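Local atomic coordinates of designed helical repeat protein (Synthetic construct, PDB entry 5CWF), a protein that has no known natural function, being a computationally designed helical repeat protein made to explore folds of stacked helices. Residues Lys6-Ala11 and Val53-Ala58. Sequence-based numbering, arbitrary orientation.
Sequences KKVMEA and VMLALA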
loop_
_atom_site.group_PDB
_atom_site.type_symbol
_atom_site.label_atom_id
_atom_site.label_comp_id
_atom_site.label_asym_id
_atom_site.label_seq_id
_atom_site.Cartn_x
_atom_site.Cartn_y
_atom_site.Cartn_z
ATOM N N LYS A 6 -3.206 -16.691 -5.835
ATOM C CA LYS A 6 -4.499 -16.982 -6.459
ATOM C C LYS A 6 -5.587 -17.068 -5.396
ATOM O O LYS A 6 -6.727 -16.653 -5.638
ATOM C CB LYS A 6 -4.457 -18.277 -7.273
ATOM C CG LYS A 6 -3.887 -18.124 -8.681
ATOM C CD LYS A 6 -3.802 -19.470 -9.401
ATOM C CE LYS A 6 -3.372 -19.322 -10.861
ATOM N NZ LYS A 6 -1.901 -19.162 -11.030
ATOM N N LYS A 7 -5.237 -17.617 -4.231
ATOM C CA LYS A 7 -6.169 -17.691 -3.101
ATOM C C LYS A 7 -6.541 -16.312 -2.560
ATOM O O LYS A 7 -7.708 -16.038 -2.279
ATOM C CB LYS A 7 -5.583 -18.531 -1.963
ATOM C CG LYS A 7 -5.811 -20.034 -2.090
ATOM C CD LYS A 7 -5.162 -20.808 -0.940
ATOM C CE LYS A 7 -5.641 -20.328 0.430
ATOM N NZ LYS A 7 -5.076 -21.131 1.549
ATOM N N VAL A 8 -5.549 -15.440 -2.394
ATOM C CA VAL A 8 -5.822 -14.096 -1.913
ATOM C C VAL A 8 -6.685 -13.316 -2.902
ATOM O O VAL A 8 -7.563 -12.553 -2.489
ATOM C CB VAL A 8 -4.516 -13.289 -1.647
ATOM C CG1 VAL A 8 -4.842 -11.888 -1.194
ATOM C CG2 VAL A 8 -3.665 -13.959 -0.591
ATOM N N MET A 9 -6.435 -13.497 -4.194
ATOM C CA MET A 9 -7.191 -12.782 -5.230
ATOM C C MET A 9 -8.655 -13.203 -5.285
ATOM O O MET A 9 -9.550 -12.375 -5.496
ATOM C CB MET A 9 -6.566 -13.022 -6.606
ATOM C CG MET A 9 -5.182 -12.453 -6.803
ATOM S SD MET A 9 -5.073 -10.678 -6.494
ATOM C CE MET A 9 -6.382 -10.099 -7.554
ATOM N N GLU A 10 -8.891 -14.491 -5.080
ATOM C CA GLU A 10 -10.248 -15.015 -5.014
ATOM C C GLU A 10 -10.945 -14.423 -3.795
ATOM O O GLU A 10 -12.150 -14.128 -3.836
ATOM C CB GLU A 10 -10.228 -16.547 -4.989
ATOM C CG GLU A 10 -9.851 -17.149 -6.349
ATOM C CD GLU A 10 -9.532 -18.636 -6.298
ATOM O OE1 GLU A 10 -9.392 -19.189 -5.185
ATOM O OE2 GLU A 10 -9.419 -19.254 -7.380
ATOM N N ALA A 11 -10.195 -14.211 -2.717
ATOM C CA ALA A 11 -10.771 -13.608 -1.510
ATOM C C ALA A 11 -11.086 -12.127 -1.752
ATOM O O ALA A 11 -12.070 -11.587 -1.219
ATOM C CB ALA A 11 -9.834 -13.765 -0.331
ATOM N N VAL A 53 6.004 -8.067 -2.796
ATOM C CA VAL A 53 5.283 -6.830 -2.542
ATOM C C VAL A 53 3.803 -7.000 -2.867
ATOM O O VAL A 53 2.941 -6.589 -2.084
ATOM C CB VAL A 53 5.872 -5.654 -3.365
ATOM C CG1 VAL A 53 5.071 -4.361 -3.162
ATOM C CG2 VAL A 53 7.330 -5.450 -3.018
ATOM N N MET A 54 3.502 -7.632 -4.003
ATOM C CA MET A 54 2.114 -7.767 -4.416
ATOM C C MET A 54 1.318 -8.622 -3.432
ATOM O O MET A 54 0.152 -8.326 -3.166
ATOM C CB MET A 54 2.002 -8.384 -5.808
ATOM C CG MET A 54 2.553 -7.545 -6.947
ATOM S SD MET A 54 1.923 -5.859 -6.996
ATOM C CE MET A 54 3.323 -4.966 -6.329
ATOM N N LEU A 55 1.933 -9.668 -2.883
ATOM C CA LEU A 55 1.225 -10.507 -1.910
ATOM C C LEU A 55 0.907 -9.738 -0.651
ATOM O O LEU A 55 -0.213 -9.819 -0.119
ATOM C CB LEU A 55 2.035 -11.759 -1.590
ATOM C CG LEU A 55 1.385 -12.776 -0.644
ATOM C CD1 LEU A 55 0.085 -13.313 -1.240
ATOM C CD2 LEU A 55 2.348 -13.929 -0.343
ATOM N N ALA A 56 1.880 -8.977 -0.167
ATOM C CA ALA A 56 1.659 -8.184 1.034
ATOM C C ALA A 56 0.521 -7.184 0.794
ATOM O O ALA A 56 -0.354 -7.022 1.640
ATOM C CB ALA A 56 2.946 -7.460 1.449
ATOM N N LEU A 57 0.517 -6.523 -0.356
ATOM C CA LEU A 57 -0.535 -5.535 -0.658
ATOM C C LEU A 57 -1.928 -6.151 -0.755
ATOM O O LEU A 57 -2.893 -5.613 -0.199
ATOM C CB LEU A 57 -0.228 -4.812 -1.970
ATOM C CG LEU A 57 0.983 -3.865 -1.935
ATOM C CD1 LEU A 57 1.195 -3.197 -3.286
ATOM C CD2 LEU A 57 0.777 -2.802 -0.837
ATOM N N ALA A 58 -2.014 -7.283 -1.439
ATOM C CA ALA A 58 -3.269 -7.994 -1.586
ATOM C C ALA A 58 -3.823 -8.366 -0.217
ATOM O O ALA A 58 -4.997 -8.143 0.059
ATOM C CB ALA A 58 -3.067 -9.236 -2.448
#
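Val8 meets Leu55 and Ala58, and the close contacts between 6-11 and 53-58 run between these three residues. Val8 leaves its helix in the direction of helix 48-67, and its two methyls divide the work. CG1 is anti to the backbone N (chi1 178°) and rests on Ala58. Val8 CG1 lies 3.4 Å from Ala58 CB. This is tighter than usual van der Waals contact. Val8 CG1 also comes within 3.8 Å of Ala58 C, so it touches the backbone there. CG2 of Val8 lies beside its own backbone N and meets Leu55 CD1 at 3.9 Å. The side chains of Val8 and Leu55 cross at about a right angle. Leu55 starts out along the flank of its helix, but CG is anti to the backbone N (chi1 -177°) and CD1 reaches across to Val8. Leu55 and Ala58 are three residues apart, so they present neighbouring methyls on one side of the helix. The small methyl of Ala58 probably lets the backbones approach here; Val8 CA and Ala58 CA are 6.6 Å apart. The contact is purely apolar. Met9 is next along the helix and turns to helix 25-44, where it packs on Ala35 and Val39. The contact joins helix 3-21 to helix 48-67, two helices on in the chain. Around it, Ala58 also packs on Leu12 of helix 3-21. Helix 25-44 borders both segments, through Met9 on one and Met54, which packs on Ile38 and Leu42, on the other, while Leu57 packs on helices 70-89 and 93-111.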